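Local atomic coordinates of phosphatidylethanolamine-binding protein (Plasmodium vivax, PDB entry 2GZQ), a protein that probably binds phosphatidylethanolamine or related phospholipid headgroups, as a malarial member of the phosphatidylethanolamine-binding protein family. Residues A[19-24]-A[192-197]; A[25-30]-A[141-146]; A[45-50]-A[58-63]; A[76-81]-A[150-155]; A[100-105]-A[110-115]. All coordinates share one frame; numbering follows the deposited sequence.

Contact 1: residues A[19-24]-A[192-197]; sequences KREKII and FNWCQM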
# COMPACT_ATOMS: atom_id res chain seq x y z
N LYS A 19 -12.58 -4.57 10.31
CA LYS A 19 -13.01 -4.00 11.58
C LYS A 19 -12.40 -4.72 12.76
O LYS A 19 -11.96 -4.10 13.72
CB LYS A 19 -14.53 -3.97 11.65
CG LYS A 19 -15.17 -2.90 10.74
CD LYS A 19 -16.69 -2.80 10.86
CE LYS A 19 -17.26 -1.59 10.09
NZ LYS A 19 -18.75 -1.41 10.24
N ARG A 20 -12.32 -6.04 12.70
CA ARG A 20 -11.75 -6.81 13.80
C ARG A 20 -10.34 -6.33 14.11
O ARG A 20 -9.95 -6.22 15.27
CB ARG A 20 -11.72 -8.27 13.40
CG ARG A 20 -11.23 -9.19 14.48
CD ARG A 20 -11.13 -10.59 13.95
NE ARG A 20 -9.96 -10.70 13.10
CZ ARG A 20 -9.91 -11.35 11.94
NH1 ARG A 20 -10.98 -11.98 11.48
NH2 ARG A 20 -8.77 -11.36 11.25
N GLU A 21 -9.57 -6.09 13.04
CA GLU A 21 -8.15 -5.71 13.14
C GLU A 21 -7.93 -4.20 13.26
O GLU A 21 -6.79 -3.74 13.36
CB GLU A 21 -7.37 -6.26 11.95
CG GLU A 21 -7.49 -7.76 11.84
CD GLU A 21 -6.89 -8.51 13.01
OE1 GLU A 21 -5.91 -8.03 13.63
OE2 GLU A 21 -7.41 -9.59 13.37
N LYS A 22 -9.03 -3.46 13.27
CA LYS A 22 -9.05 -1.99 13.33
C LYS A 22 -8.38 -1.31 12.14
O LYS A 22 -8.09 -0.12 12.19
CB LYS A 22 -8.50 -1.49 14.65
CG LYS A 22 -9.40 -1.96 15.80
CD LYS A 22 -9.18 -1.25 17.11
CE LYS A 22 -10.14 -1.82 18.14
NZ LYS A 22 -10.19 -3.31 18.08
N ILE A 23 -8.22 -2.05 11.06
CA ILE A 23 -7.88 -1.42 9.82
C ILE A 23 -8.96 -0.43 9.37
O ILE A 23 -8.65 0.63 8.83
CB ILE A 23 -7.49 -2.50 8.84
CG1 ILE A 23 -6.20 -3.14 9.36
CG2 ILE A 23 -7.34 -1.97 7.46
CD1 ILE A 23 -5.89 -4.46 8.75
N ILE A 24 -10.21 -0.74 9.65
CA ILE A 24 -11.23 0.28 9.78
C ILE A 24 -11.39 0.47 11.29
O ILE A 24 -11.71 -0.50 11.99
CB ILE A 24 -12.60 -0.23 9.21
CG1 ILE A 24 -12.45 -0.50 7.72
CG2 ILE A 24 -13.72 0.73 9.52
CD1 ILE A 24 -13.61 -1.31 7.13
N PHE A 192 -7.12 -4.57 -1.14
CA PHE A 192 -6.35 -4.38 0.09
C PHE A 192 -5.71 -5.69 0.51
O PHE A 192 -6.33 -6.76 0.40
CB PHE A 192 -7.27 -3.89 1.21
CG PHE A 192 -6.52 -3.50 2.45
CD1 PHE A 192 -6.51 -4.33 3.59
CD2 PHE A 192 -5.81 -2.32 2.50
CE1 PHE A 192 -5.79 -3.97 4.72
CE2 PHE A 192 -5.09 -1.98 3.62
CZ PHE A 192 -5.08 -2.81 4.73
N ASN A 193 -4.50 -5.62 1.05
CA ASN A 193 -3.95 -6.77 1.78
C ASN A 193 -3.00 -6.22 2.81
O ASN A 193 -2.57 -5.07 2.74
CB ASN A 193 -3.23 -7.74 0.82
CG ASN A 193 -3.29 -9.17 1.27
OD1 ASN A 193 -3.38 -9.47 2.49
ND2 ASN A 193 -3.20 -10.08 0.29
N TRP A 194 -2.69 -7.03 3.82
CA TRP A 194 -1.78 -6.56 4.87
C TRP A 194 -1.18 -7.76 5.57
O TRP A 194 -1.67 -8.89 5.44
CB TRP A 194 -2.52 -5.63 5.88
CG TRP A 194 -3.29 -6.36 6.96
CD1 TRP A 194 -2.93 -6.45 8.26
CD2 TRP A 194 -4.52 -7.08 6.83
NE1 TRP A 194 -3.86 -7.18 8.97
CE2 TRP A 194 -4.86 -7.57 8.11
CE3 TRP A 194 -5.38 -7.34 5.77
CZ2 TRP A 194 -6.01 -8.34 8.35
CZ3 TRP A 194 -6.54 -8.11 6.00
CH2 TRP A 194 -6.83 -8.60 7.28
N CYS A 195 -0.13 -7.47 6.34
CA CYS A 195 0.47 -8.45 7.23
C CYS A 195 0.82 -7.74 8.52
O CYS A 195 0.68 -6.52 8.61
CB CYS A 195 1.72 -9.06 6.56
SG CYS A 195 3.07 -7.91 6.24
N GLN A 196 1.26 -8.52 9.51
CA GLN A 196 1.78 -7.96 10.75
C GLN A 196 3.28 -8.22 10.84
O GLN A 196 3.73 -9.34 10.59
CB GLN A 196 1.08 -8.62 11.93
CG GLN A 196 -0.43 -8.36 12.07
CD GLN A 196 -1.02 -9.21 13.20
OE1 GLN A 196 -1.03 -8.78 14.34
NE2 GLN A 196 -1.50 -10.40 12.88
N MSE A 197 4.06 -7.21 11.19
CA MSE A 197 5.50 -7.35 11.27
C MSE A 197 6.00 -6.75 12.57
O MSE A 197 5.52 -5.70 12.99
CB MSE A 197 6.20 -6.62 10.13
CG MSE A 197 6.10 -7.30 8.79
SE MSE A 197 7.10 -6.35 7.41
CE MSE A 197 8.77 -7.17 7.64
O HOH W 1 -3.73 -7.40 11.80

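Contact 2: residues A[25-30]-A[141-146]; sequences PHVFPD and SFILSL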
# COMPACT_ATOMS: atom_id res chain seq x y z
N PRO A 25 -11.18 1.69 11.83
CA PRO A 25 -11.00 2.97 11.13
C PRO A 25 -9.58 3.51 10.99
O PRO A 25 -9.44 4.63 10.55
CB PRO A 25 -11.77 3.91 12.05
CG PRO A 25 -11.47 3.39 13.41
CD PRO A 25 -11.37 1.90 13.29
N HIS A 26 -8.54 2.77 11.36
CA HIS A 26 -7.18 3.33 11.45
C HIS A 26 -6.58 3.62 10.09
O HIS A 26 -5.80 4.58 9.96
CB HIS A 26 -6.24 2.42 12.20
CG HIS A 26 -6.56 2.29 13.63
ND1 HIS A 26 -5.94 1.38 14.45
CD2 HIS A 26 -7.45 2.96 14.41
CE1 HIS A 26 -6.42 1.47 15.67
NE2 HIS A 26 -7.33 2.43 15.67
N VAL A 27 -6.90 2.79 9.10
CA VAL A 27 -6.42 2.99 7.74
C VAL A 27 -7.53 3.52 6.84
O VAL A 27 -7.32 4.48 6.10
CB VAL A 27 -5.85 1.66 7.16
CG1 VAL A 27 -5.49 1.80 5.71
CG2 VAL A 27 -4.69 1.20 7.96
N PHE A 28 -8.69 2.88 6.88
CA PHE A 28 -9.86 3.33 6.15
C PHE A 28 -10.89 3.82 7.16
O PHE A 28 -11.32 3.04 8.03
CB PHE A 28 -10.50 2.17 5.39
CG PHE A 28 -9.64 1.52 4.36
CD1 PHE A 28 -8.87 2.22 3.47
CD2 PHE A 28 -9.65 0.15 4.26
CE1 PHE A 28 -8.12 1.56 2.49
CE2 PHE A 28 -8.89 -0.51 3.31
CZ PHE A 28 -8.13 0.23 2.43
N PRO A 29 -11.26 5.10 7.14
CA PRO A 29 -12.06 5.61 8.25
C PRO A 29 -13.47 5.06 8.34
O PRO A 29 -14.08 5.16 9.41
CB PRO A 29 -12.07 7.13 8.05
CG PRO A 29 -11.01 7.42 7.07
CD PRO A 29 -10.87 6.17 6.21
N ASP A 30 -13.99 4.46 7.29
CA ASP A 30 -15.34 3.87 7.37
C ASP A 30 -15.51 2.63 6.48
O ASP A 30 -14.60 2.18 5.80
CB ASP A 30 -16.42 4.90 7.06
CG ASP A 30 -16.39 5.38 5.63
OD1 ASP A 30 -16.33 4.55 4.70
OD2 ASP A 30 -16.43 6.61 5.43
N SER A 141 0.56 -2.48 5.16
CA SER A 141 -0.64 -2.55 4.37
C SER A 141 -0.41 -2.13 2.93
O SER A 141 0.40 -1.24 2.64
CB SER A 141 -1.68 -1.63 4.98
OG SER A 141 -2.06 -2.01 6.31
N PHE A 142 -1.17 -2.75 2.04
CA PHE A 142 -1.12 -2.50 0.61
C PHE A 142 -2.51 -2.10 0.16
O PHE A 142 -3.44 -2.87 0.31
CB PHE A 142 -0.68 -3.76 -0.13
CG PHE A 142 0.73 -4.20 0.17
CD1 PHE A 142 1.02 -4.87 1.32
CD2 PHE A 142 1.75 -3.95 -0.72
CE1 PHE A 142 2.31 -5.32 1.58
CE2 PHE A 142 3.06 -4.39 -0.46
CZ PHE A 142 3.30 -5.04 0.70
N ILE A 143 -2.65 -0.90 -0.40
CA ILE A 143 -3.94 -0.37 -0.83
C ILE A 143 -3.91 -0.19 -2.35
O ILE A 143 -3.03 0.49 -2.89
CB ILE A 143 -4.23 0.99 -0.18
CG1 ILE A 143 -4.16 0.91 1.35
CG2 ILE A 143 -5.58 1.51 -0.65
CD1 ILE A 143 -4.03 2.24 2.03
N LEU A 144 -4.87 -0.80 -3.01
CA LEU A 144 -5.00 -0.77 -4.45
C LEU A 144 -6.20 0.05 -4.86
O LEU A 144 -7.31 -0.20 -4.35
CB LEU A 144 -5.19 -2.21 -4.97
CG LEU A 144 -5.07 -2.40 -6.47
CD1 LEU A 144 -3.63 -2.22 -6.93
CD2 LEU A 144 -5.65 -3.78 -6.88
N SER A 145 -5.98 1.04 -5.74
CA SER A 145 -7.04 1.95 -6.16
C SER A 145 -7.00 2.09 -7.68
O SER A 145 -6.02 1.77 -8.33
CB SER A 145 -6.86 3.33 -5.51
OG SER A 145 -6.83 3.23 -4.11
N LEU A 146 -8.09 2.60 -8.24
CA LEU A 146 -8.18 2.97 -9.65
C LEU A 146 -7.96 4.46 -9.83
O LEU A 146 -8.52 5.29 -9.10
CB LEU A 146 -9.59 2.66 -10.18
CG LEU A 146 -9.88 1.16 -10.33
CD1 LEU A 146 -11.33 1.06 -10.80
CD2 LEU A 146 -8.94 0.46 -11.27

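Contact 3: residues A[45-50]-A[58-63]; sequences SGKEVN and AGTGSV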
# COMPACT_ATOMS: atom_id res chain seq x y z
N SER A 45 9.77 -16.63 -2.76
CA SER A 45 9.05 -17.88 -2.55
C SER A 45 8.88 -18.13 -1.07
O SER A 45 9.86 -18.10 -0.32
CB SER A 45 9.80 -19.04 -3.20
OG SER A 45 9.13 -20.26 -2.94
N GLY A 46 7.65 -18.39 -0.63
CA GLY A 46 7.41 -18.73 0.77
C GLY A 46 7.21 -17.52 1.67
O GLY A 46 7.07 -17.66 2.88
N LYS A 47 7.20 -16.32 1.11
CA LYS A 47 7.04 -15.13 1.94
C LYS A 47 5.98 -14.22 1.35
O LYS A 47 6.26 -13.32 0.55
CB LYS A 47 8.38 -14.42 2.08
CG LYS A 47 8.41 -13.37 3.15
CD LYS A 47 9.79 -12.75 3.20
CE LYS A 47 9.92 -11.76 4.30
NZ LYS A 47 9.96 -12.43 5.64
N GLU A 48 4.75 -14.49 1.75
CA GLU A 48 3.56 -13.90 1.16
C GLU A 48 2.80 -13.03 2.17
O GLU A 48 2.79 -13.32 3.36
CB GLU A 48 2.67 -15.01 0.61
CG GLU A 48 3.27 -15.71 -0.60
CD GLU A 48 2.52 -16.97 -1.01
OE1 GLU A 48 1.38 -17.20 -0.53
OE2 GLU A 48 3.08 -17.72 -1.84
N VAL A 49 2.19 -11.96 1.69
CA VAL A 49 1.35 -11.12 2.50
C VAL A 49 -0.08 -11.64 2.35
O VAL A 49 -0.63 -11.64 1.24
CB VAL A 49 1.45 -9.66 2.00
CG1 VAL A 49 0.51 -8.73 2.77
CG2 VAL A 49 2.87 -9.17 2.12
N ASN A 50 -0.68 -12.08 3.45
CA ASN A 50 -1.94 -12.83 3.40
C ASN A 50 -2.85 -12.56 4.59
O ASN A 50 -2.91 -13.35 5.53
CB ASN A 50 -1.67 -14.33 3.31
CG ASN A 50 -2.93 -15.14 3.10
OD1 ASN A 50 -3.87 -14.68 2.46
ND2 ASN A 50 -2.96 -16.35 3.65
N ALA A 58 13.06 -9.77 8.21
CA ALA A 58 14.10 -10.22 7.31
C ALA A 58 13.50 -10.54 5.94
O ALA A 58 12.42 -11.13 5.84
CB ALA A 58 14.81 -11.44 7.88
N GLY A 59 14.19 -10.14 4.88
CA GLY A 59 13.79 -10.46 3.53
C GLY A 59 12.76 -9.49 2.94
O GLY A 59 12.17 -9.81 1.92
N THR A 60 12.52 -8.34 3.58
CA THR A 60 11.60 -7.32 3.08
C THR A 60 12.29 -6.06 2.57
O THR A 60 11.65 -5.03 2.35
CB THR A 60 10.59 -6.93 4.16
OG1 THR A 60 11.26 -6.34 5.26
CG2 THR A 60 9.81 -8.13 4.59
N GLY A 61 13.59 -6.13 2.39
CA GLY A 61 14.38 -4.99 1.93
C GLY A 61 14.19 -4.61 0.47
O GLY A 61 14.54 -3.49 0.08
N SER A 62 13.63 -5.52 -0.33
CA SER A 62 13.34 -5.21 -1.73
C SER A 62 11.88 -5.28 -2.08
O SER A 62 11.09 -5.93 -1.40
CB SER A 62 14.10 -6.14 -2.67
OG SER A 62 15.49 -6.09 -2.43
N VAL A 63 11.52 -4.63 -3.17
CA VAL A 63 10.15 -4.61 -3.64
C VAL A 63 9.66 -6.04 -3.84
O VAL A 63 10.43 -6.91 -4.22
CB VAL A 63 10.05 -3.76 -4.91
CG1 VAL A 63 10.69 -4.44 -6.10
CG2 VAL A 63 8.63 -3.38 -5.23

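Contact 4: residues A[76-81]-A[150-155]; sequences DYCYIL and ENKGNV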
# COMPACT_ATOMS: atom_id res chain seq x y z
N ASP A 76 -9.18 2.31 -19.85
CA ASP A 76 -8.80 3.70 -19.59
C ASP A 76 -8.59 4.06 -18.13
O ASP A 76 -8.41 5.24 -17.79
CB ASP A 76 -9.75 4.67 -20.28
CG ASP A 76 -9.76 4.50 -21.78
OD1 ASP A 76 -8.69 4.28 -22.39
OD2 ASP A 76 -10.86 4.58 -22.35
N TYR A 77 -8.56 3.04 -17.28
CA TYR A 77 -8.13 3.16 -15.90
C TYR A 77 -6.89 2.32 -15.66
O TYR A 77 -6.58 1.40 -16.42
CB TYR A 77 -9.27 2.76 -14.93
CG TYR A 77 -10.32 3.82 -14.83
CD1 TYR A 77 -10.28 4.76 -13.81
CD2 TYR A 77 -11.30 3.95 -15.81
CE1 TYR A 77 -11.20 5.75 -13.73
CE2 TYR A 77 -12.24 4.96 -15.74
CZ TYR A 77 -12.18 5.87 -14.70
OH TYR A 77 -13.12 6.88 -14.67
N CYS A 78 -6.19 2.64 -14.59
CA CYS A 78 -5.09 1.80 -14.17
C CYS A 78 -5.10 1.70 -12.65
O CYS A 78 -5.83 2.42 -11.96
CB CYS A 78 -3.77 2.32 -14.72
SG CYS A 78 -3.45 4.00 -14.24
N TYR A 79 -4.34 0.75 -12.13
CA TYR A 79 -4.15 0.69 -10.70
C TYR A 79 -3.04 1.60 -10.24
O TYR A 79 -2.02 1.78 -10.91
CB TYR A 79 -3.82 -0.74 -10.23
CG TYR A 79 -4.91 -1.78 -10.46
CD1 TYR A 79 -4.60 -2.98 -11.03
CD2 TYR A 79 -6.22 -1.54 -10.11
CE1 TYR A 79 -5.57 -3.95 -11.24
CE2 TYR A 79 -7.21 -2.50 -10.33
CZ TYR A 79 -6.87 -3.71 -10.88
OH TYR A 79 -7.89 -4.62 -11.08
N ILE A 80 -3.25 2.11 -9.04
CA ILE A 80 -2.22 2.75 -8.24
C ILE A 80 -2.14 2.01 -6.91
O ILE A 80 -3.17 1.71 -6.29
CB ILE A 80 -2.49 4.28 -8.08
CG1 ILE A 80 -1.38 4.94 -7.27
CG2 ILE A 80 -3.88 4.55 -7.53
CD1 ILE A 80 -1.42 6.47 -7.30
N LEU A 81 -0.93 1.68 -6.50
CA LEU A 81 -0.68 0.84 -5.34
C LEU A 81 0.19 1.60 -4.36
O LEU A 81 1.24 2.13 -4.74
CB LEU A 81 0.03 -0.43 -5.80
CG LEU A 81 0.41 -1.43 -4.72
CD1 LEU A 81 -0.74 -1.92 -3.89
CD2 LEU A 81 1.11 -2.62 -5.34
N GLU A 150 -5.20 9.03 -17.74
CA GLU A 150 -4.68 10.38 -18.02
C GLU A 150 -4.14 11.07 -16.77
O GLU A 150 -3.41 12.06 -16.89
CB GLU A 150 -5.75 11.26 -18.66
CG GLU A 150 -6.92 11.56 -17.74
CD GLU A 150 -8.15 12.08 -18.48
OE1 GLU A 150 -8.71 11.33 -19.31
OE2 GLU A 150 -8.56 13.23 -18.21
N ASN A 151 -4.50 10.56 -15.59
CA ASN A 151 -4.09 11.17 -14.31
C ASN A 151 -3.04 10.35 -13.57
O ASN A 151 -2.69 10.67 -12.45
CB ASN A 151 -5.31 11.36 -13.38
CG ASN A 151 -6.30 12.34 -13.93
OD1 ASN A 151 -5.95 13.22 -14.69
ND2 ASN A 151 -7.55 12.22 -13.49
N LYS A 152 -2.55 9.30 -14.19
CA LYS A 152 -1.68 8.38 -13.47
C LYS A 152 -0.39 9.03 -12.98
O LYS A 152 0.20 8.56 -12.00
CB LYS A 152 -1.36 7.14 -14.29
CG LYS A 152 -0.43 7.38 -15.48
CD LYS A 152 -0.11 6.07 -16.23
CE LYS A 152 0.94 6.26 -17.29
NZ LYS A 152 1.14 5.03 -18.04
N GLY A 153 0.03 10.12 -13.63
CA GLY A 153 1.21 10.86 -13.18
C GLY A 153 0.90 12.25 -12.68
O GLY A 153 1.78 13.11 -12.61
N ASN A 154 -0.36 12.46 -12.33
CA ASN A 154 -0.85 13.74 -11.86
C ASN A 154 -1.64 13.54 -10.58
O ASN A 154 -2.85 13.76 -10.55
CB ASN A 154 -1.72 14.36 -12.95
CG ASN A 154 -2.09 15.78 -12.65
OD1 ASN A 154 -1.50 16.41 -11.77
ND2 ASN A 154 -3.08 16.30 -13.37
N VAL A 155 -0.96 13.11 -9.55
CA VAL A 155 -1.58 12.76 -8.28
C VAL A 155 -1.30 13.91 -7.32
O VAL A 155 -0.14 14.14 -6.93
CB VAL A 155 -1.00 11.46 -7.73
CG1 VAL A 155 -1.64 11.12 -6.41
CG2 VAL A 155 -1.18 10.35 -8.79

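Contact 5: residues A[100-105]-A[110-115]; sequences VHWAVS and KELVKG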
# COMPACT_ATOMS: atom_id res chain seq x y z
N VAL A 100 4.79 6.09 4.19
CA VAL A 100 4.66 5.53 2.87
C VAL A 100 5.96 4.89 2.37
O VAL A 100 6.96 5.56 2.13
CB VAL A 100 4.02 6.53 1.86
CG1 VAL A 100 4.78 7.82 1.80
CG2 VAL A 100 3.86 5.87 0.48
N HIS A 101 5.91 3.57 2.24
CA HIS A 101 7.02 2.79 1.74
C HIS A 101 7.16 2.78 0.23
O HIS A 101 8.28 2.59 -0.27
CB HIS A 101 6.86 1.35 2.25
CG HIS A 101 7.07 1.23 3.71
ND1 HIS A 101 8.32 1.29 4.27
CD2 HIS A 101 6.20 1.12 4.75
CE1 HIS A 101 8.22 1.21 5.59
NE2 HIS A 101 6.94 1.10 5.90
N TRP A 102 6.06 2.91 -0.50
CA TRP A 102 6.08 2.61 -1.94
C TRP A 102 4.82 3.17 -2.55
O TRP A 102 3.74 3.02 -1.97
CB TRP A 102 6.17 1.09 -2.13
CG TRP A 102 6.28 0.61 -3.55
CD1 TRP A 102 6.89 1.24 -4.60
CD2 TRP A 102 5.78 -0.62 -4.04
NE1 TRP A 102 6.79 0.45 -5.73
CE2 TRP A 102 6.11 -0.70 -5.40
CE3 TRP A 102 5.09 -1.69 -3.45
CZ2 TRP A 102 5.74 -1.77 -6.20
CZ3 TRP A 102 4.74 -2.77 -4.24
CH2 TRP A 102 5.07 -2.81 -5.60
N ALA A 103 4.94 3.81 -3.70
CA ALA A 103 3.79 4.24 -4.50
C ALA A 103 4.10 4.08 -5.96
O ALA A 103 5.04 4.68 -6.48
CB ALA A 103 3.43 5.69 -4.23
N VAL A 104 3.29 3.28 -6.65
CA VAL A 104 3.47 3.04 -8.07
C VAL A 104 2.10 3.16 -8.73
O VAL A 104 1.11 2.64 -8.23
CB VAL A 104 4.17 1.68 -8.34
CG1 VAL A 104 3.41 0.51 -7.74
CG2 VAL A 104 4.43 1.48 -9.81
N SER A 105 2.07 3.85 -9.86
CA SER A 105 0.84 4.19 -10.55
C SER A 105 0.92 3.82 -12.02
O SER A 105 1.98 3.93 -12.63
CB SER A 105 0.63 5.68 -10.35
OG SER A 105 -0.57 6.15 -10.95
N LYS A 110 -2.47 -7.96 -14.99
CA LYS A 110 -2.79 -8.75 -13.81
C LYS A 110 -1.57 -9.15 -13.01
O LYS A 110 -1.70 -9.73 -11.96
CB LYS A 110 -3.54 -10.02 -14.17
CG LYS A 110 -4.98 -9.79 -14.48
CD LYS A 110 -5.57 -11.03 -15.09
CE LYS A 110 -5.91 -12.04 -14.03
NZ LYS A 110 -6.80 -13.09 -14.60
N GLU A 111 -0.37 -8.90 -13.54
CA GLU A 111 0.87 -9.33 -12.88
C GLU A 111 1.84 -8.16 -12.84
O GLU A 111 2.02 -7.45 -13.85
CB GLU A 111 1.52 -10.49 -13.64
CG GLU A 111 1.26 -11.84 -13.05
CD GLU A 111 2.29 -12.85 -13.48
OE1 GLU A 111 2.23 -13.30 -14.65
OE2 GLU A 111 3.18 -13.18 -12.66
N LEU A 112 2.46 -7.95 -11.68
CA LEU A 112 3.52 -6.96 -11.53
C LEU A 112 4.71 -7.68 -10.98
O LEU A 112 4.66 -8.21 -9.89
CB LEU A 112 3.08 -5.83 -10.59
CG LEU A 112 3.99 -4.60 -10.51
CD1 LEU A 112 3.96 -3.87 -11.84
CD2 LEU A 112 3.58 -3.68 -9.38
N VAL A 113 5.79 -7.66 -11.75
CA VAL A 113 7.01 -8.40 -11.43
C VAL A 113 8.11 -7.40 -11.10
O VAL A 113 8.41 -6.50 -11.87
CB VAL A 113 7.44 -9.30 -12.61
CG1 VAL A 113 8.67 -10.13 -12.22
CG2 VAL A 113 6.28 -10.19 -13.02
N LYS A 114 8.65 -7.52 -9.90
CA LYS A 114 9.69 -6.61 -9.41
C LYS A 114 9.25 -5.15 -9.46
O LYS A 114 10.07 -4.25 -9.65
CB LYS A 114 11.00 -6.80 -10.18
CG LYS A 114 11.66 -8.11 -9.90
CD LYS A 114 13.14 -8.11 -10.27
CE LYS A 114 13.74 -9.49 -10.11
NZ LYS A 114 15.21 -9.52 -10.38
N GLY A 115 7.96 -4.92 -9.26
CA GLY A 115 7.49 -3.60 -8.91
C GLY A 115 7.28 -2.62 -10.04
O GLY A 115 6.90 -1.48 -9.77
O HOH W 2 7.97 0.64 -8.39

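Contact 1: residues A[19-24]-A[192-197]
The CA atoms of Ile23 and Trp194 stand 9.4 Å apart, a spacing bridged by side chains and one water between the two short N-terminal helices and strand 188-198. Ile23, modelled in two conformers, forks over two rings in the one described. Its CD1 lies above one face of the indole, 3.3 Å from the centroid of the five-membered ring of Trp194 in a CH-pi contact. The other branch, CG2, meets Phe192 CZ at 3.6 Å. The indole is set by chi1 of 83°, which places CG between the backbone N and the carbonyl carbon. Glu21 bends at chi2 and lays CG 3.8 Å from Trp194 CZ2. A water in the indole plane accepts from Trp194 NE1 and donates to Glu21 OE1, while in the conformer described Arg20 grips Glu21 OE2 side-on through NE and NH2. Lys22 closes helix 15-20 in a Schellman motif and N-caps helix 23-26, a junction packed on one face of the six-stranded sheet.

Contact 2: residues A[25-30]-A[141-146]
Val27 and Phe28 meet Ile143 in an essentially apolar packing contact, without a hydrogen bond across it, where the chain leaving helix 23-26 settles on strand 138-148 inside the larger sheet. Val27 and Ile143 reach toward each other tip to tip, CG1 of Val27 lying 4.0 Å from CD1 of Ile143. Phe28 comes in differently. Its side chain slides past that of Ile143 in the opposite direction, and the ring offers its edge, with CE1 4.0 Å from Ile143 CG2. The same ring meets Phe192 edge to face. Val27 CG1 also lies over one face of the Phe28 ring, 4.1 Å above its plane. In this two-sheet fold, the N-terminal helices and the loop after them cover the face of the larger sheet turned away from the smaller one. Helix 178-184 extends the cover, touching Ile143 through Ala178 and Ile182. In Ile143 the chi1 of -56° puts CG1 beside the backbone N and sets both branches along the edge of the Phe28 ring, near CE1 and CZ. Val27 CG2 approaches Ser141 more loosely, and the hydroxyl of that serine is hydrogen-bonded to Arg139 O.

Contact 3: residues A[45-50]-A[58-63]
Ala58 supplies the polar end of this contact, its carbonyl O receiving Lys47 NZ in a hydrogen bond of 2.8 Å. The C=O...NZ angle is 179°, which places the ammonium group straight beyond the oxygen, on the line of the carbonyl bond. Lys47 NZ also binds Asp56 O, so one charged group ties two backbone carbonyls at and just beyond the end of strand 54-56. The lysine arrives there as a long extended arm, CG anti to the backbone N (chi1 -167°), and turns at its last torsion to bring NZ round to the oxygen. Gly59, with no side chain and a positive phi, lets the aliphatic part of the arm pass close by, Lys47 CE being 3.8 Å from Gly59 O. Thr60 then crosses the lysine at about a right angle and touches it with its methyl, CG2 lying 3.6 Å from Lys47 CE. The threonine hydroxyl turns to Leu57 O, while Thr60 O accepts from Tyr126 OH, so the loop has further polar ties. A lysine of the weakly bonded outermost strand 47-49 of the smaller sheet thus helps to hold the irregular loop between strands 54-56 and 66-69.

Contact 4: residues A[76-81]-A[150-155]
Ile80 and Val155 point at one another tip to tip, with CD1 of the isoleucine 4.2 Å from CG2 of the valine. Ile80 extends toward its partner because both chi1 and chi2 are stretched out (-178° and 168°), which carries CD1 well out from the sheet. Two residues earlier on the strand, Cys78 meets the loop in another manner. Its SG lies against the root of Lys152, 3.8 Å from CB, in the cysteine conformer described here, one of two deposited. Beyond that CB the lysine chain is extended and leads away from the strand, so its aliphatic root does the packing while NZ bonds to Asn119 O and forms a salt bridge with Glu149. Cys78 and Ile80 both point from one face of the strand to the loop and give it two points of support. The first sits within a type I beta turn from Asn151 to Asn154, closed by Asn154 N to Asn151 O at 2.9 Å, and Val155 follows it. Lys152 O accepts from the Ser105 hydroxyl of strand 99-107. The loop therefore lies across strands 77-85, 99-107 and 121-124 of the larger sheet, where Lys152 touches Ile121 and Val155 touches Leu123, after leaving strand 138-148 by a short 3-10 turn.

Contact 5: residues A[100-105]-A[110-115]
Trp102 crosses the interface between the two sheets of the fold to reach Leu112 and Gly115, starting from a classic beta bulge in strand 99-107 where His101 and Trp102 both face Met83. From CB, a chi1 of -176° swings the side chain away from the backbone N and extends the indole toward strand 111-113 of the smaller sheet. One face of the indole carries Val104 CG1, 3.4 Å above the ring plane and toward its rim, so a neighbour on the same strand helps to hold the ring's tilt. Farther out, CZ2 reaches Gly115 CA at 3.7 Å. This glycine has a positive phi of 82°, and the indole lies snugly against the bend it makes. The outermost atom, CH2, meets Leu112 CD2 at 4.2 Å, the two side chains arriving from opposite directions. Gly115 O lies near the indole plane, at its edge. The water that Trp102 NE1 holds at 2.9 Å donates in turn to that same Gly115 O, 2.7 Å away.

In the fold
Contacts 1, 2, 4 and 5 are buried and all reach the six-stranded sheet, whereas contact 3 is partly buried and belongs to an edge of the smaller one. Contacts 1 and 2 share helix 23-26, their centres about 9 Å apart, and use neighbouring strands joined by the backbone bond between Asn193 and Phe142. Contact 4 lies on the other side of the chain's centre from contact 1, their centres about 25 Å apart, and meets contact 5 through adjacent strands. Contact 5 links the two sheets and touches contact 3 where Val63 packs on Trp102. The chemistry follows place: apolar packing without hydrogen bonds across the segments in contacts 2 and 4, aromatic rings with bridging waters in 1 and 5, and a charged hydrogen bond in 3.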